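Local coordinates for protein ComZ (Thermus thermophilus, PDB 6QVI) that is a competence-associated pilin with a pseudopilin-like domain and a beta-solenoid domain, and probably serves as a DNA receptor at the tip of the pilus, at residues 132-144 with 466-478. Numbering follows the deposited sequence.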
# COMPACT_ATOMS: atom_id res chain seq x y z
N SER A 132 7.66 -8.39 -1.26
CA SER A 132 6.28 -8.11 -1.64
C SER A 132 6.19 -6.76 -2.32
O SER A 132 5.50 -6.60 -3.33
CB SER A 132 5.33 -8.16 -0.43
OG SER A 132 5.03 -9.50 -0.07
N ASP A 133 6.91 -5.78 -1.76
CA ASP A 133 6.85 -4.38 -2.19
C ASP A 133 5.41 -3.88 -2.17
O ASP A 133 4.76 -3.66 -3.20
CB ASP A 133 7.52 -4.20 -3.55
CG ASP A 133 7.56 -2.73 -4.00
OD1 ASP A 133 7.36 -1.84 -3.13
OD2 ASP A 133 7.82 -2.46 -5.20
N TYR A 134 4.92 -3.69 -0.94
CA TYR A 134 3.58 -3.15 -0.74
C TYR A 134 3.48 -1.81 -1.46
O TYR A 134 4.16 -0.85 -1.09
CB TYR A 134 3.32 -3.00 0.76
CG TYR A 134 2.97 -4.31 1.48
CD1 TYR A 134 1.81 -5.02 1.16
CD2 TYR A 134 3.84 -4.88 2.42
CE1 TYR A 134 1.48 -6.21 1.80
CE2 TYR A 134 3.53 -6.08 3.06
CZ TYR A 134 2.35 -6.74 2.75
OH TYR A 134 2.01 -7.94 3.36
N LEU A 135 2.60 -1.75 -2.45
CA LEU A 135 2.49 -0.55 -3.28
C LEU A 135 2.04 0.64 -2.46
O LEU A 135 1.18 0.54 -1.57
CB LEU A 135 1.51 -0.80 -4.43
CG LEU A 135 2.02 -1.88 -5.37
CD1 LEU A 135 1.23 -1.90 -6.66
CD2 LEU A 135 3.52 -1.65 -5.66
N GLU A 136 2.67 1.78 -2.75
CA GLU A 136 2.41 3.01 -2.01
C GLU A 136 2.15 4.14 -3.00
O GLU A 136 3.11 4.67 -3.59
CB GLU A 136 3.54 3.36 -1.06
CG GLU A 136 3.65 2.36 0.08
CD GLU A 136 4.57 2.84 1.17
OE1 GLU A 136 5.21 3.90 0.98
OE2 GLU A 136 4.64 2.15 2.22
N GLN A 137 0.87 4.47 -3.20
CA GLN A 137 0.53 5.50 -4.16
C GLN A 137 -0.69 6.27 -3.65
O GLN A 137 -1.51 5.74 -2.89
CB GLN A 137 0.28 4.88 -5.55
CG GLN A 137 -0.90 3.89 -5.54
CD GLN A 137 -0.53 2.50 -5.05
OE1 GLN A 137 0.41 1.89 -5.54
NE2 GLN A 137 -1.23 2.02 -4.03
N ALA A 138 -0.82 7.52 -4.09
CA ALA A 138 -2.01 8.26 -3.68
C ALA A 138 -3.22 7.79 -4.44
O ALA A 138 -4.33 7.81 -3.90
CB ALA A 138 -1.84 9.76 -3.91
N ILE A 139 -3.03 7.38 -5.67
CA ILE A 139 -4.14 6.96 -6.46
C ILE A 139 -3.83 5.75 -7.24
O ILE A 139 -2.95 5.76 -8.02
CB ILE A 139 -4.42 8.00 -7.53
CG1 ILE A 139 -5.04 9.23 -6.92
CG2 ILE A 139 -5.36 7.47 -8.57
CD1 ILE A 139 -5.31 10.26 -7.96
N PHE A 140 -4.60 4.71 -7.04
CA PHE A 140 -4.42 3.52 -7.79
C PHE A 140 -5.60 3.47 -8.69
O PHE A 140 -6.68 3.43 -8.23
CB PHE A 140 -4.45 2.35 -6.86
CG PHE A 140 -4.19 1.07 -7.52
CD1 PHE A 140 -3.01 0.44 -7.36
CD2 PHE A 140 -5.12 0.51 -8.32
CE1 PHE A 140 -2.76 -0.75 -7.96
CE2 PHE A 140 -4.89 -0.67 -8.93
CZ PHE A 140 -3.70 -1.31 -8.75
N ALA A 141 -5.40 3.49 -9.99
CA ALA A 141 -6.51 3.49 -10.91
C ALA A 141 -6.72 2.19 -11.59
O ALA A 141 -5.79 1.50 -11.86
CB ALA A 141 -6.33 4.56 -11.93
N GLY A 142 -7.95 1.90 -11.92
CA GLY A 142 -8.26 0.64 -12.52
C GLY A 142 -8.35 0.49 -13.99
O GLY A 142 -7.39 0.59 -14.68
N ALA A 143 -9.54 0.22 -14.48
CA ALA A 143 -9.71 -0.03 -15.89
C ALA A 143 -10.57 0.90 -16.67
O ALA A 143 -10.73 0.66 -17.83
CB ALA A 143 -10.23 -1.43 -16.08
N GLY A 144 -11.11 1.94 -16.04
CA GLY A 144 -11.95 2.94 -16.69
C GLY A 144 -13.11 2.41 -17.52
O GLY A 144 -13.04 2.36 -18.76
N LEU A 466 -8.09 15.12 -0.25
CA LEU A 466 -8.29 13.86 0.44
C LEU A 466 -6.93 13.35 0.89
O LEU A 466 -6.00 13.27 0.08
CB LEU A 466 -8.96 12.83 -0.45
CG LEU A 466 -9.00 11.43 0.12
CD1 LEU A 466 -9.76 11.40 1.44
CD2 LEU A 466 -9.68 10.62 -0.89
N PHE A 467 -6.82 13.08 2.18
CA PHE A 467 -5.60 12.53 2.74
C PHE A 467 -5.83 11.06 3.04
O PHE A 467 -6.84 10.69 3.64
CB PHE A 467 -5.20 13.27 4.01
CG PHE A 467 -5.21 14.76 3.87
CD1 PHE A 467 -4.03 15.47 3.74
CD2 PHE A 467 -6.40 15.46 3.92
CE1 PHE A 467 -4.04 16.86 3.63
CE2 PHE A 467 -6.42 16.86 3.82
CZ PHE A 467 -5.23 17.55 3.67
N GLY A 468 -4.86 10.24 2.66
CA GLY A 468 -5.06 8.81 2.73
C GLY A 468 -4.64 8.23 1.40
O GLY A 468 -3.44 8.18 1.12
N SER A 469 -5.59 7.73 0.61
CA SER A 469 -5.32 7.14 -0.70
C SER A 469 -6.65 6.82 -1.35
O SER A 469 -7.63 6.54 -0.66
CB SER A 469 -4.47 5.86 -0.58
OG SER A 469 -4.96 5.06 0.50
N VAL A 470 -6.70 6.81 -2.68
CA VAL A 470 -7.90 6.31 -3.32
C VAL A 470 -7.48 5.20 -4.24
O VAL A 470 -6.48 5.32 -4.95
CB VAL A 470 -8.71 7.42 -4.06
CG1 VAL A 470 -8.80 8.64 -3.19
CG2 VAL A 470 -8.25 7.69 -5.54
N ILE A 471 -8.14 4.07 -4.08
CA ILE A 471 -8.17 2.96 -5.02
C ILE A 471 -9.52 3.03 -5.72
O ILE A 471 -10.58 2.93 -5.07
CB ILE A 471 -8.01 1.58 -4.35
CG1 ILE A 471 -6.66 1.50 -3.64
CG2 ILE A 471 -8.30 0.44 -5.34
CD1 ILE A 471 -6.59 0.42 -2.58
N SER A 472 -9.50 3.24 -7.02
CA SER A 472 -10.76 3.31 -7.71
C SER A 472 -10.56 3.02 -9.19
O SER A 472 -9.48 3.20 -9.74
CB SER A 472 -11.42 4.68 -7.50
OG SER A 472 -10.94 5.60 -8.45
N ASN A 473 -11.65 2.64 -9.84
CA ASN A 473 -11.56 2.27 -11.23
C ASN A 473 -11.44 3.49 -12.11
O ASN A 473 -10.82 3.40 -13.19
CB ASN A 473 -12.79 1.44 -11.61
CG ASN A 473 -12.62 0.77 -12.93
OD1 ASN A 473 -12.92 1.35 -13.98
ND2 ASN A 473 -12.07 -0.45 -12.91
N GLN A 474 -11.94 4.64 -11.64
CA GLN A 474 -11.84 5.91 -12.33
C GLN A 474 -11.82 7.04 -11.30
O GLN A 474 -12.49 6.96 -10.27
CB GLN A 474 -12.99 6.14 -13.30
CG GLN A 474 -12.87 5.51 -14.66
CD GLN A 474 -13.91 6.08 -15.63
OE1 GLN A 474 -14.57 5.33 -16.36
NE2 GLN A 474 -14.06 7.41 -15.65
N PHE A 475 -11.10 8.09 -11.61
CA PHE A 475 -10.98 9.26 -10.76
C PHE A 475 -11.46 10.40 -11.60
O PHE A 475 -11.17 10.45 -12.77
CB PHE A 475 -9.53 9.46 -10.41
CG PHE A 475 -9.27 10.60 -9.49
CD1 PHE A 475 -9.21 11.87 -9.96
CD2 PHE A 475 -9.00 10.38 -8.19
CE1 PHE A 475 -8.94 12.90 -9.13
CE2 PHE A 475 -8.73 11.41 -7.34
CZ PHE A 475 -8.69 12.67 -7.81
N CYS A 476 -12.22 11.31 -11.01
CA CYS A 476 -12.80 12.41 -11.73
C CYS A 476 -12.98 13.66 -10.89
O CYS A 476 -13.29 13.58 -9.73
CB CYS A 476 -14.13 11.93 -12.26
SG CYS A 476 -15.26 13.16 -12.86
N THR A 477 -12.77 14.81 -11.49
CA THR A 477 -12.90 16.06 -10.78
C THR A 477 -14.02 16.86 -11.35
O THR A 477 -14.28 16.80 -12.51
CB THR A 477 -11.63 16.86 -10.91
OG1 THR A 477 -10.54 15.98 -10.71
CG2 THR A 477 -11.55 17.88 -9.86
N THR A 478 -14.71 17.62 -10.53
CA THR A 478 -15.83 18.37 -11.04
C THR A 478 -15.75 19.79 -10.66
O THR A 478 -15.07 20.13 -9.70
CB THR A 478 -17.12 17.89 -10.46
OG1 THR A 478 -16.91 17.60 -9.08
CG2 THR A 478 -17.58 16.69 -11.18
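Strand 139-141 lies parallel to strand 469-472, and the ladder between them shows how a solenoid face can be built from chain pieces far apart in sequence. V470 uses both its backbone polar atoms: its N donates to A138 O (2.8 Å, N-H...O angle 168°) and its O accepts from F140 N at 2.9 Å. S472 N then reaches F140 O, almost straight on to the carbonyl. Where the chain turns at N473 the pattern frays, G142 N making weak bonds to S472 O and N473 O, while G144 N binds N473 O at 3.2 Å from above the carbonyl plane.

Apolar packing divides between the two faces. I139 and V470 lie side by side, CG1 against CG2, and CD1 of I139, its chain extended (chi2 180°), sits over one face of the F475 ring, 4.0 Å from the centroid, in a CH-pi contact. Across the sheet, F140 CB meets I471 CG1; the F140 ring stacks on Y161 of strand 160-162, which pairs with 139-141.

At the corner, the N473 amide lies beside A143 and G144. Replacing N473 by alanine would remove that amide and would probably leave the turn less firmly packed, although the bond from G144 N to the backbone O could persist. The join thus rests on main-chain hydrogen bonds, with I139, V470 and F475 packed together on the buried side, probably the solenoid interior.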